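Nsp15 (Middle East respiratory syndrome-related coronavirus, PDB 5YVD) probably cleaves viral RNA as a uridylate-specific endoribonuclease of the EndoU clan, working as a hexamer. Local coordinates at residues A[5-8]-A[9-13]; A[140-143]-A[144-147]; A[203-206]-A[207-210]; A[222-225]-A[226-229]; A[235-239]-A[240-244]. All blocks are in the same frame, centred on the assembly; numbering follows the deposited sequence.

Interaction 1 (A[5-8]-A[9-13])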
loop_
_atom_site.group_PDB
_atom_site.type_symbol
_atom_site.label_atom_id
_atom_site.label_comp_id
_atom_site.label_asym_id
_atom_site.label_seq_id
_atom_site.Cartn_x
_atom_site.Cartn_y
_atom_site.Cartn_z
ATOM N N ILE A 5 -20.205 -11.950 -6.651
ATOM C CA ILE A 5 -19.468 -12.874 -5.823
ATOM C C ILE A 5 -19.677 -12.521 -4.363
ATOM O O ILE A 5 -19.962 -13.386 -3.546
ATOM C CB ILE A 5 -17.988 -12.829 -6.204
ATOM C CG1 ILE A 5 -17.822 -13.519 -7.546
ATOM C CG2 ILE A 5 -17.130 -13.478 -5.134
ATOM C CD1 ILE A 5 -16.662 -13.008 -8.348
ATOM N N ALA A 6 -19.555 -11.237 -4.047
ATOM C CA ALA A 6 -19.857 -10.754 -2.706
ATOM C C ALA A 6 -21.247 -11.177 -2.257
ATOM O O ALA A 6 -21.467 -11.467 -1.091
ATOM C CB ALA A 6 -19.738 -9.241 -2.663
ATOM N N PHE A 7 -22.188 -11.206 -3.187
ATOM C CA PHE A 7 -23.566 -11.518 -2.844
ATOM C C PHE A 7 -23.701 -12.989 -2.489
ATOM O O PHE A 7 -24.277 -13.340 -1.474
ATOM C CB PHE A 7 -24.482 -11.133 -4.006
ATOM C CG PHE A 7 -25.945 -11.410 -3.764
ATOM C CD1 PHE A 7 -26.768 -10.427 -3.222
ATOM C CD2 PHE A 7 -26.502 -12.646 -4.126
ATOM C CE1 PHE A 7 -28.117 -10.683 -3.003
ATOM C CE2 PHE A 7 -27.839 -12.897 -3.926
ATOM C CZ PHE A 7 -28.653 -11.917 -3.356
ATOM N N ASN A 8 -23.131 -13.846 -3.321
ATOM C CA ASN A 8 -23.101 -15.282 -3.033
ATOM C C ASN A 8 -22.435 -15.562 -1.665
ATOM O O ASN A 8 -22.969 -16.314 -0.839
ATOM C CB ASN A 8 -22.360 -16.040 -4.150
ATOM C CG ASN A 8 -23.191 -16.210 -5.403
ATOM O OD1 ASN A 8 -23.573 -17.321 -5.751
ATOM N ND2 ASN A 8 -23.457 -15.116 -6.103
ATOM N N VAL A 9 -21.283 -14.939 -1.413
ATOM C CA VAL A 9 -20.555 -15.198 -0.171
ATOM C C VAL A 9 -21.387 -14.837 1.057
ATOM O O VAL A 9 -21.359 -15.565 2.066
ATOM C CB VAL A 9 -19.218 -14.455 -0.124
ATOM C CG1 VAL A 9 -18.673 -14.354 1.299
ATOM C CG2 VAL A 9 -18.214 -15.161 -1.012
ATOM N N VAL A 10 -22.126 -13.734 0.967
ATOM C CA VAL A 10 -22.858 -13.230 2.110
ATOM C C VAL A 10 -24.142 -14.008 2.283
ATOM O O VAL A 10 -24.514 -14.355 3.392
ATOM C CB VAL A 10 -23.213 -11.735 1.949
ATOM C CG1 VAL A 10 -24.045 -11.240 3.118
ATOM C CG2 VAL A 10 -21.949 -10.905 1.827
ATOM N N LYS A 11 -24.812 -14.280 1.172
ATOM C CA LYS A 11 -26.166 -14.818 1.211
ATOM C C LYS A 11 -26.140 -16.327 1.201
ATOM O O LYS A 11 -27.031 -16.968 1.726
ATOM C CB LYS A 11 -26.967 -14.327 0.017
ATOM C CG LYS A 11 -28.218 -13.580 0.410
ATOM C CD LYS A 11 -27.949 -12.185 0.965
ATOM C CE LYS A 11 -29.254 -11.567 1.466
ATOM N NZ LYS A 11 -29.188 -10.118 1.782
ATOM N N GLN A 12 -25.102 -16.896 0.621
ATOM C CA GLN A 12 -25.100 -18.316 0.331
ATOM C C GLN A 12 -23.869 -19.018 0.944
ATOM O O GLN A 12 -23.724 -20.242 0.857
ATOM C CB GLN A 12 -25.179 -18.469 -1.192
ATOM C CG GLN A 12 -26.199 -19.451 -1.711
ATOM C CD GLN A 12 -27.594 -19.274 -1.148
ATOM O OE1 GLN A 12 -28.418 -18.582 -1.721
ATOM N NE2 GLN A 12 -27.875 -19.940 -0.044
ATOM N N GLY A 13 -23.008 -18.242 1.594
ATOM C CA GLY A 13 -21.840 -18.774 2.269
ATOM C C GLY A 13 -20.623 -18.925 1.380
ATOM O O GLY A 13 -19.507 -18.875 1.869
#
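Residues 5-13 run on without a break, helical up to the approach to Gly13, with Val9 N donating to Ile5 O, Val10 N to Ala6 O, Lys11 N to Phe7 O (2.9 Å) and Gln12 N to Asn8 O, the i to i+4 pattern of an alpha helix. The side-chain contact runs one turn along its surface, from Phe7 to Lys11. The Phe7 ring leaves beside the carbonyl carbon, CG opposite the backbone N (chi1 -180°), and the aliphatic root of Lys11 settles over one ring face toward the rim, Lys11 CG lying 4.1 Å from Phe7 CZ. The remainder of the lysine chain, bent at chi2, leads its amine away. A methyl of each valine, CG2, lies against a carbonyl oxygen one turn back: Val9 CG2 comes within 3.6 Å of Ile5 O, and Val10 CG2 meets Ala6 O. Asn8 turns elsewhere: its ND2 bonds Asn4 O within the helix and also Val18 O, and its OD1 accepts from Ile16 N; the last two bonds tie the helix to the following loop. Gly13, with positive phi, breaks from the helical path. Ile5 and Val9 pack on helix 51-59, Ala6 and Val10 on Met42, while Val9 and Val10 also meet Met265 and Leu266 of a second subunit: an amphipathic helix of the N-terminal oligomerisation domain, contributing to the subunit interface of the hexamer.

Interaction 2 (A[140-143]-A[144-147])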
loop_
_atom_site.group_PDB
_atom_site.type_symbol
_atom_site.label_atom_id
_atom_site.label_comp_id
_atom_site.label_asym_id
_atom_site.label_seq_id
_atom_site.Cartn_x
_atom_site.Cartn_y
_atom_site.Cartn_z
ATOM N N ARG A 140 -13.779 -43.860 -5.641
ATOM C CA ARG A 140 -13.976 -45.264 -5.987
ATOM C C ARG A 140 -12.925 -45.783 -6.984
ATOM O O ARG A 140 -12.546 -45.085 -7.926
ATOM C CB ARG A 140 -15.386 -45.465 -6.551
ATOM C CG ARG A 140 -15.706 -44.604 -7.763
ATOM C CD ARG A 140 -17.195 -44.464 -7.997
ATOM N NE ARG A 140 -17.463 -43.766 -9.259
ATOM C CZ ARG A 140 -17.468 -44.330 -10.472
ATOM N NH1 ARG A 140 -17.207 -45.624 -10.635
ATOM N NH2 ARG A 140 -17.737 -43.588 -11.540
ATOM N N LYS A 141 -12.454 -47.012 -6.757
ATOM C CA LYS A 141 -11.638 -47.740 -7.740
ATOM C C LYS A 141 -12.220 -47.569 -9.131
ATOM O O LYS A 141 -13.441 -47.673 -9.312
ATOM C CB LYS A 141 -11.593 -49.246 -7.416
ATOM C CG LYS A 141 -10.419 -49.678 -6.549
ATOM C CD LYS A 141 -10.175 -51.188 -6.596
ATOM C CE LYS A 141 -9.464 -51.651 -7.869
ATOM N NZ LYS A 141 -8.004 -51.366 -7.831
ATOM N N ILE A 142 -11.361 -47.305 -10.113
ATOM C CA ILE A 142 -11.827 -47.229 -11.495
ATOM C C ILE A 142 -11.302 -48.422 -12.248
ATOM O O ILE A 142 -10.091 -48.529 -12.481
ATOM C CB ILE A 142 -11.438 -45.913 -12.184
ATOM C CG1 ILE A 142 -12.359 -44.802 -11.670
ATOM C CG2 ILE A 142 -11.593 -46.020 -13.696
ATOM C CD1 ILE A 142 -11.824 -43.401 -11.874
ATOM N N LYS A 143 -12.238 -49.310 -12.599
ATOM C CA LYS A 143 -11.935 -50.566 -13.254
ATOM C C LYS A 143 -10.747 -51.158 -12.533
ATOM O O LYS A 143 -10.814 -51.363 -11.331
ATOM C CB LYS A 143 -11.683 -50.372 -14.757
ATOM C CG LYS A 143 -12.870 -49.796 -15.511
ATOM C CD LYS A 143 -12.785 -50.054 -17.014
ATOM C CE LYS A 143 -13.781 -49.198 -17.789
ATOM N NZ LYS A 143 -13.990 -49.671 -19.183
ATOM N N LYS A 144 -9.651 -51.417 -13.227
ATOM C CA LYS A 144 -8.560 -52.093 -12.570
ATOM C C LYS A 144 -7.227 -51.426 -12.852
ATOM O O LYS A 144 -6.178 -52.026 -12.643
ATOM C CB LYS A 144 -8.551 -53.587 -12.966
ATOM C CG LYS A 144 -8.235 -54.516 -11.798
ATOM C CD LYS A 144 -8.617 -55.966 -12.060
ATOM C CE LYS A 144 -10.116 -56.137 -12.284
ATOM N NZ LYS A 144 -10.493 -57.568 -12.423
ATOM N N TYR A 145 -7.254 -50.166 -13.266
ATOM C CA TYR A 145 -6.011 -49.462 -13.572
ATOM C C TYR A 145 -5.097 -49.447 -12.331
ATOM O O TYR A 145 -5.577 -49.610 -11.189
ATOM C CB TYR A 145 -6.306 -48.043 -14.052
ATOM C CG TYR A 145 -7.159 -47.984 -15.295
ATOM C CD1 TYR A 145 -6.633 -48.335 -16.533
ATOM C CD2 TYR A 145 -8.483 -47.574 -15.242
ATOM C CE1 TYR A 145 -7.397 -48.282 -17.688
ATOM C CE2 TYR A 145 -9.268 -47.516 -16.397
ATOM C CZ TYR A 145 -8.715 -47.877 -17.624
ATOM O OH TYR A 145 -9.465 -47.853 -18.786
ATOM N N PRO A 146 -3.783 -49.256 -12.541
ATOM C CA PRO A 146 -2.869 -49.213 -11.397
ATOM C C PRO A 146 -3.209 -48.040 -10.501
ATOM O O PRO A 146 -3.410 -46.923 -10.991
ATOM C CB PRO A 146 -1.486 -49.022 -12.040
ATOM C CG PRO A 146 -1.660 -49.304 -13.496
ATOM C CD PRO A 146 -3.087 -48.951 -13.804
ATOM N N CYS A 147 -3.257 -48.285 -9.197
ATOM C CA CYS A 147 -3.881 -47.341 -8.292
ATOM C C CYS A 147 -3.136 -47.181 -6.993
ATOM O O CYS A 147 -2.911 -48.148 -6.295
ATOM C CB CYS A 147 -5.303 -47.810 -7.999
ATOM S SG CYS A 147 -6.040 -47.061 -6.544
#
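Tyr145 folds back alongside Ile142 and Lys143 in the loop joining strands 134-138 and 148-149. Its backbone N makes a weak hydrogen bond to Ile142 O (3.4 Å), closing a tight reversal in which Lys143 adopts positive phi. From CB, 4.1 Å from Ile142 O, the tyrosine turns its CG beside the backbone N and anti to the carbonyl carbon (chi1 -60°), which swings the ring back along the preceding residues. CG stays equally near that oxygen. Of the ring atoms CD2 is the most engaged: it lies 3.3 Å from Ile142 O, approached obliquely, and 3.8 Å from Ile142 CG2, a methyl that meets the ring at its edge and in its plane. Next along the same side, Tyr145 CE2 is 3.9 Å from Ile142 CG2 and 4.1 Å from Lys143 CB, again reached obliquely. The ring as a whole also stacks with Phe183, and the side chain touches Tyr176 and Met129. Ile142 carries the same apolar surface inward to Leu125 of helix 124-129, while its backbone N is bonded to Tyr176 OH. Only CB of Lys143 comes near the ring within this contact; the extended chain beyond CG leads away. The contact is thus mainly apolar, with Ile142 buried, Tyr145 partly so and one weak backbone bond, while the neighbouring lysines carry their charge at the surface.

Interaction 3 (A[203-206]-A[207-210])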
loop_
_atom_site.group_PDB
_atom_site.type_symbol
_atom_site.label_atom_id
_atom_site.label_comp_id
_atom_site.label_asym_id
_atom_site.label_seq_id
_atom_site.Cartn_x
_atom_site.Cartn_y
_atom_site.Cartn_z
ATOM N N LEU A 203 -2.969 -43.162 17.620
ATOM C CA LEU A 203 -3.553 -43.998 16.599
ATOM C C LEU A 203 -3.312 -45.484 16.835
ATOM O O LEU A 203 -3.794 -46.296 16.070
ATOM C CB LEU A 203 -2.978 -43.604 15.238
ATOM C CG LEU A 203 -3.418 -42.267 14.648
ATOM C CD1 LEU A 203 -2.508 -41.878 13.485
ATOM C CD2 LEU A 203 -4.881 -42.320 14.214
ATOM N N SER A 204 -2.586 -45.835 17.896
ATOM C CA SER A 204 -2.249 -47.221 18.196
ATOM C C SER A 204 -1.936 -47.360 19.687
ATOM O O SER A 204 -1.778 -46.370 20.391
ATOM C CB SER A 204 -1.024 -47.634 17.388
ATOM O OG SER A 204 0.152 -47.099 17.985
ATOM N N ASP A 205 -1.814 -48.585 20.169
ATOM C CA ASP A 205 -1.505 -48.807 21.574
ATOM C C ASP A 205 -0.121 -48.292 21.953
ATOM O O ASP A 205 0.083 -47.703 23.018
ATOM C CB ASP A 205 -1.607 -50.291 21.894
ATOM C CG ASP A 205 -3.015 -50.718 22.181
ATOM O OD1 ASP A 205 -3.811 -49.877 22.659
ATOM O OD2 ASP A 205 -3.308 -51.903 21.926
ATOM N N MET A 206 0.834 -48.522 21.072
ATOM C CA MET A 206 2.171 -47.990 21.262
ATOM C C MET A 206 2.124 -46.460 21.394
ATOM O O MET A 206 2.718 -45.903 22.316
ATOM C CB MET A 206 3.082 -48.418 20.118
ATOM C CG MET A 206 4.550 -48.297 20.444
ATOM S SD MET A 206 5.554 -48.318 18.944
ATOM C CE MET A 206 5.766 -50.081 18.728
ATOM N N GLU A 207 1.401 -45.777 20.508
ATOM C CA GLU A 207 1.331 -44.309 20.594
ATOM C C GLU A 207 0.754 -43.851 21.941
ATOM O O GLU A 207 1.244 -42.891 22.525
ATOM C CB GLU A 207 0.567 -43.707 19.399
ATOM C CG GLU A 207 1.302 -43.921 18.072
ATOM C CD GLU A 207 1.088 -42.832 17.013
ATOM O OE1 GLU A 207 -0.073 -42.389 16.787
ATOM O OE2 GLU A 207 2.102 -42.443 16.376
ATOM N N LYS A 208 -0.250 -44.564 22.450
ATOM C CA LYS A 208 -0.873 -44.200 23.733
ATOM C C LYS A 208 0.089 -44.350 24.898
ATOM O O LYS A 208 0.175 -43.464 25.773
ATOM C CB LYS A 208 -2.117 -45.046 24.012
ATOM C CG LYS A 208 -3.299 -44.764 23.087
ATOM C CD LYS A 208 -4.509 -45.613 23.481
ATOM C CE LYS A 208 -5.427 -45.897 22.305
ATOM N NZ LYS A 208 -6.635 -45.039 22.402
ATOM N N ASP A 209 0.793 -45.479 24.922
ATOM C CA ASP A 209 1.733 -45.713 25.985
ATOM C C ASP A 209 2.791 -44.604 25.911
ATOM O O ASP A 209 3.184 -44.024 26.929
ATOM C CB ASP A 209 2.371 -47.109 25.862
ATOM C CG ASP A 209 1.413 -48.249 26.250
ATOM O OD1 ASP A 209 0.309 -48.001 26.792
ATOM O OD2 ASP A 209 1.795 -49.413 26.028
ATOM N N PHE A 210 3.208 -44.276 24.692
ATOM C CA PHE A 210 4.246 -43.310 24.516
ATOM C C PHE A 210 3.891 -42.004 25.205
ATOM O O PHE A 210 4.729 -41.398 25.893
ATOM C CB PHE A 210 4.553 -43.059 23.044
ATOM C CG PHE A 210 5.685 -42.086 22.839
ATOM C CD1 PHE A 210 6.997 -42.498 22.924
ATOM C CD2 PHE A 210 5.437 -40.745 22.604
ATOM C CE1 PHE A 210 8.051 -41.596 22.744
ATOM C CE2 PHE A 210 6.466 -39.847 22.424
ATOM C CZ PHE A 210 7.783 -40.272 22.491
#
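Ser204 caps the start of helix 205-212 through Glu207 N. Ser204 OG accepts the amide hydrogen of Glu207 N (3.1 Å, 168° at the hydrogen); its chi1 of 77° places the oxygen between backbone N and carbonyl carbon, turned to the first turn of the helix. The same hydroxyl is hydrogen-bonded to Asp297 OD2, so this cap is itself held by helix 296-304. Regular helical bonds follow, from Lys208 N to Ser204 O (3.1 Å), Asp209 N to Asp205 O (3.0 Å) and Phe210 N to Met206 O (2.9 Å). A further polar link runs backward: Glu207 OE1 takes a weak hydrogen bond from Leu203 N at 3.1 Å, its chain bending at chi2 to lie alongside Leu203. That carboxylate also has a salt bridge to Arg195 and a bond from Leu296 N, which fix its rotation at a buried site. Aliphatic carbons rest against oxygens, Leu203 CB 3.5 Å from Glu207 OE1 and Lys208 CG beside Ser204 O, whereas Met206 and Phe210 pack on Phe218 and neighbouring helices. Together these features make a serine N-cap, with a glutamate three residues on reaching back to the residue before it, inside the endoribonuclease domain.

Interaction 4 (A[222-225]-A[226-229])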
loop_
_atom_site.group_PDB
_atom_site.type_symbol
_atom_site.label_atom_id
_atom_site.label_comp_id
_atom_site.label_asym_id
_atom_site.label_seq_id
_atom_site.Cartn_x
_atom_site.Cartn_y
_atom_site.Cartn_z
ATOM N N TYR A 222 8.973 -52.146 24.793
ATOM C CA TYR A 222 8.946 -52.371 23.333
ATOM C C TYR A 222 10.316 -52.782 22.776
ATOM O O TYR A 222 10.486 -52.881 21.558
ATOM C CB TYR A 222 8.379 -51.135 22.606
ATOM C CG TYR A 222 6.895 -50.932 22.869
ATOM C CD1 TYR A 222 6.450 -49.954 23.753
ATOM C CD2 TYR A 222 5.939 -51.738 22.249
ATOM C CE1 TYR A 222 5.099 -49.789 24.017
ATOM C CE2 TYR A 222 4.583 -51.576 22.503
ATOM C CZ TYR A 222 4.168 -50.603 23.386
ATOM O OH TYR A 222 2.834 -50.440 23.674
ATOM N N GLY A 223 11.279 -53.047 23.665
ATOM C CA GLY A 223 12.604 -53.537 23.260
ATOM C C GLY A 223 13.452 -52.521 22.511
ATOM O O GLY A 223 14.227 -52.888 21.629
ATOM N N LEU A 224 13.359 -51.245 22.884
ATOM C CA LEU A 224 14.074 -50.201 22.134
ATOM C C LEU A 224 15.444 -49.809 22.702
ATOM O O LEU A 224 16.026 -48.819 22.305
ATOM C CB LEU A 224 13.183 -48.963 21.968
ATOM C CG LEU A 224 11.879 -49.224 21.203
ATOM C CD1 LEU A 224 10.958 -48.023 21.384
ATOM C CD2 LEU A 224 12.107 -49.513 19.722
ATOM N N GLU A 225 15.970 -50.606 23.604
ATOM C CA GLU A 225 17.275 -50.339 24.198
ATOM C C GLU A 225 18.398 -49.969 23.208
ATOM O O GLU A 225 19.236 -49.161 23.532
ATOM C CB GLU A 225 17.691 -51.535 25.057
ATOM C CG GLU A 225 16.875 -51.690 26.344
ATOM C CD GLU A 225 15.662 -52.602 26.218
ATOM O OE1 GLU A 225 15.135 -52.789 25.103
ATOM O OE2 GLU A 225 15.204 -53.133 27.250
ATOM N N ASN A 226 18.408 -50.534 22.003
ATOM C CA ASN A 226 19.484 -50.257 21.031
ATOM C C ASN A 226 19.164 -49.180 19.973
ATOM O O ASN A 226 19.856 -49.082 18.947
ATOM C CB ASN A 226 19.872 -51.558 20.310
ATOM C CG ASN A 226 20.596 -52.554 21.210
ATOM O OD1 ASN A 226 20.940 -52.275 22.368
ATOM N ND2 ASN A 226 20.849 -53.727 20.658
ATOM N N TYR A 227 18.141 -48.366 20.224
ATOM C CA TYR A 227 17.591 -47.489 19.200
ATOM C C TYR A 227 17.556 -45.996 19.568
ATOM O O TYR A 227 16.886 -45.183 18.900
ATOM C CB TYR A 227 16.198 -48.004 18.819
ATOM C CG TYR A 227 16.262 -49.385 18.231
ATOM C CD1 TYR A 227 16.629 -49.577 16.915
ATOM C CD2 TYR A 227 16.035 -50.514 19.022
ATOM C CE1 TYR A 227 16.731 -50.854 16.377
ATOM C CE2 TYR A 227 16.124 -51.799 18.494
ATOM C CZ TYR A 227 16.471 -51.959 17.168
ATOM O OH TYR A 227 16.555 -53.214 16.627
ATOM N N ALA A 228 18.276 -45.634 20.620
ATOM C CA ALA A 228 18.452 -44.238 21.003
ATOM C C ALA A 228 17.174 -43.413 21.118
ATOM O O ALA A 228 17.193 -42.211 20.858
ATOM C CB ALA A 228 19.395 -43.567 20.016
ATOM N N PHE A 229 16.069 -44.023 21.530
ATOM C CA PHE A 229 14.800 -43.290 21.598
ATOM C C PHE A 229 14.903 -42.021 22.433
ATOM O O PHE A 229 14.213 -41.038 22.172
ATOM C CB PHE A 229 13.666 -44.183 22.114
ATOM C CG PHE A 229 12.721 -44.600 21.045
ATOM C CD1 PHE A 229 11.354 -44.412 21.189
ATOM C CD2 PHE A 229 13.207 -45.125 19.846
ATOM C CE1 PHE A 229 10.485 -44.762 20.162
ATOM C CE2 PHE A 229 12.341 -45.468 18.815
ATOM C CZ PHE A 229 10.979 -45.287 18.976
HETATM O O HOH W 1 16.850 -52.709 21.534
#
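Asn226 N comes within 3.0 Å of Leu224 O, at an angle too poor for a hydrogen bond. It donates instead to a water, which accepts from Asn226 N at 2.7 Å and donates to Gly223 O at 2.6 Å. Beyond this bridge, Asn226 is paired by backbone hydrogen bonds with Val335 of strand 334-340, and its CB lies over one face of the next ring, that of Tyr227, toward the rim. Tyr227 closes the turn: its backbone N donates to Leu224 O (3.0 Å, 145° at the hydrogen), coming from above the carbonyl plane. The result is a type I beta turn from Leu224 to Tyr227, in the connection between helices 215-221 and 229-234 of the endoribonuclease domain. Tyr227 CG, beside the backbone N and opposite the carbonyl carbon (chi1 -62°), brings the ring back so that an edge meets the turn, Tyr227 CD2 standing 3.7 Å from Leu224 CA and Tyr227 CE2 3.8 Å from Gly223 O. The leucine side chain crosses that of the tyrosine at about a right angle, Leu224 CD2 lying 4.1 Å from Tyr227 CD2. Ala228, at the N-cap position of helix 229-234, points away from the first segment and rests on Val335. Phe229 then turns a ring face to the leucine: Leu224 CD1 sits 3.5 Å from the centroid of the Phe229 ring, 10° off the normal, a CH-pi contact over the centre of the ring. Both residues also pack on Ile219 and Val300.

Interaction 5 (A[235-239]-A[240-244])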
loop_
_atom_site.group_PDB
_atom_site.type_symbol
_atom_site.label_atom_id
_atom_site.label_comp_id
_atom_site.label_asym_id
_atom_site.label_seq_id
_atom_site.Cartn_x
_atom_site.Cartn_y
_atom_site.Cartn_z
ATOM N N GLY A 235 13.805 -36.673 22.713
ATOM C CA GLY A 235 14.577 -35.439 22.578
ATOM C C GLY A 235 15.495 -35.286 23.765
ATOM O O GLY A 235 15.159 -35.694 24.861
ATOM N N ASP A 236 16.668 -34.710 23.521
ATOM C CA ASP A 236 17.646 -34.357 24.546
ATOM C C ASP A 236 17.759 -32.821 24.629
ATOM O O ASP A 236 18.130 -32.152 23.645
ATOM C CB ASP A 236 18.972 -34.971 24.163
ATOM C CG ASP A 236 20.057 -34.687 25.140
ATOM O OD1 ASP A 236 19.854 -33.970 26.149
ATOM O OD2 ASP A 236 21.151 -35.204 24.864
ATOM N N PHE A 237 17.424 -32.289 25.807
ATOM C CA PHE A 237 17.410 -30.856 26.094
ATOM C C PHE A 237 18.462 -30.486 27.142
ATOM O O PHE A 237 18.381 -29.406 27.736
ATOM C CB PHE A 237 16.007 -30.459 26.572
ATOM C CG PHE A 237 14.917 -31.039 25.720
ATOM C CD1 PHE A 237 14.458 -30.349 24.596
ATOM C CD2 PHE A 237 14.403 -32.299 25.989
ATOM C CE1 PHE A 237 13.492 -30.899 23.770
ATOM C CE2 PHE A 237 13.436 -32.852 25.174
ATOM C CZ PHE A 237 12.978 -32.155 24.061
ATOM N N SER A 238 19.450 -31.372 27.351
ATOM C CA SER A 238 20.556 -31.128 28.303
ATOM C C SER A 238 21.721 -30.285 27.719
ATOM O O SER A 238 22.560 -29.802 28.462
ATOM C CB SER A 238 21.124 -32.451 28.814
ATOM O OG SER A 238 21.914 -33.053 27.784
ATOM N N HIS A 239 21.754 -30.104 26.405
ATOM C CA HIS A 239 22.877 -29.453 25.736
ATOM C C HIS A 239 22.503 -28.127 25.096
ATOM O O HIS A 239 21.320 -27.819 24.883
ATOM C CB HIS A 239 23.440 -30.373 24.667
ATOM C CG HIS A 239 24.145 -31.542 25.236
ATOM N ND1 HIS A 239 23.565 -32.789 25.320
ATOM C CD2 HIS A 239 25.357 -31.642 25.828
ATOM C CE1 HIS A 239 24.407 -33.617 25.910
ATOM N NE2 HIS A 239 25.503 -32.946 26.224
ATOM N N THR A 240 23.540 -27.354 24.788
ATOM C CA THR A 240 23.374 -26.054 24.172
ATOM C C THR A 240 22.580 -26.187 22.857
ATOM O O THR A 240 21.747 -25.329 22.536
ATOM C CB THR A 240 24.731 -25.318 23.978
ATOM O OG1 THR A 240 24.513 -24.109 23.263
ATOM C CG2 THR A 240 25.761 -26.148 23.178
ATOM N N THR A 241 22.816 -27.258 22.103
ATOM C CA THR A 241 21.973 -27.482 20.938
ATOM C C THR A 241 21.057 -28.650 21.225
ATOM O O THR A 241 21.503 -29.722 21.587
ATOM C CB THR A 241 22.739 -27.659 19.596
ATOM O OG1 THR A 241 23.717 -28.663 19.755
ATOM C CG2 THR A 241 23.432 -26.363 19.187
ATOM N N LEU A 242 19.761 -28.378 21.096
ATOM C CA LEU A 242 18.676 -29.351 21.246
ATOM C C LEU A 242 18.945 -30.641 20.424
ATOM O O LEU A 242 19.024 -30.595 19.194
ATOM C CB LEU A 242 17.368 -28.659 20.821
ATOM C CG LEU A 242 16.019 -29.278 21.193
ATOM C CD1 LEU A 242 14.939 -28.204 21.375
ATOM C CD2 LEU A 242 15.598 -30.332 20.171
ATOM N N GLY A 243 19.086 -31.778 21.109
ATOM C CA GLY A 243 19.410 -33.051 20.469
ATOM C C GLY A 243 18.202 -33.839 19.980
ATOM O O GLY A 243 17.197 -33.937 20.664
ATOM N N GLY A 244 18.312 -34.415 18.794
ATOM C CA GLY A 244 17.268 -35.257 18.241
ATOM C C GLY A 244 15.917 -34.580 18.078
ATOM O O GLY A 244 15.821 -33.455 17.558
#
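Phe237 and Leu242 lie side by side and point the same way across the base of a hairpin-like loop, Leu242 CD1 meeting the aromatic ring at its edge, near the ring plane, 3.9 Å from Phe237 CE1. Leu242 CG is as near to Phe237 CD1, so the branch lies along one edge of the ring; Arg254 makes a cation-pi contact with the same ring. The backbones run nearly antiparallel, joined by a single bridge in which Asp236 N donates to Gly243 O (3.0 Å, 174° at the hydrogen) and Gly243 N to Asp236 O (2.7 Å). The Asp236 carboxylate reaches the residues of the bend: CG is anti to the backbone N (chi1 -180°), which brings OD1 to the amide of Ser238, 2.9 Å from Ser238 N, to form an Asx turn. Ser238 OG donates to Asp236 OD1 at 2.8 Å, on its syn lone pair. The other oxygen, Asp236 OD2, lies in the plane of the His239 ring at its edge and takes a weak hydrogen bond from His239 ND1 at 3.4 Å. His239 CB otherwise rests against Thr241 O. Around the returning arm, Lys286 NZ binds Leu242 O and Gly244 O, and a glycerol, probably from crystallisation, lies next to Gly243. Gripped twice at one oxygen and weakly at the other, the carboxylate is probably hindered from rotating and may help order the bend, while the Phe237-Leu242 contact is apolar.

In the fold
The five contacts lie in series along the chain and span its three family regions. Interaction 1, at a subunit interface, and interaction 2, in the middle domain, stand about 38 Å apart between centres. Interactions 3, 4 and 5 gather in the endoribonuclease domain; interaction 4 lies about 56 Å from interaction 1, centre to centre, across the centre of the chain. Interactions 3 and 4 touch directly, Tyr222 OH approaching Asp209 OD2 at 2.8 Å in a probable hydrogen bond. Helix 229-234 runs from interaction 4 to interaction 5, whose centres are about 18 Å apart. Of the five, the loop 235-244 has the bound glycerol beside it, perhaps marking a pocket of the nuclease domain.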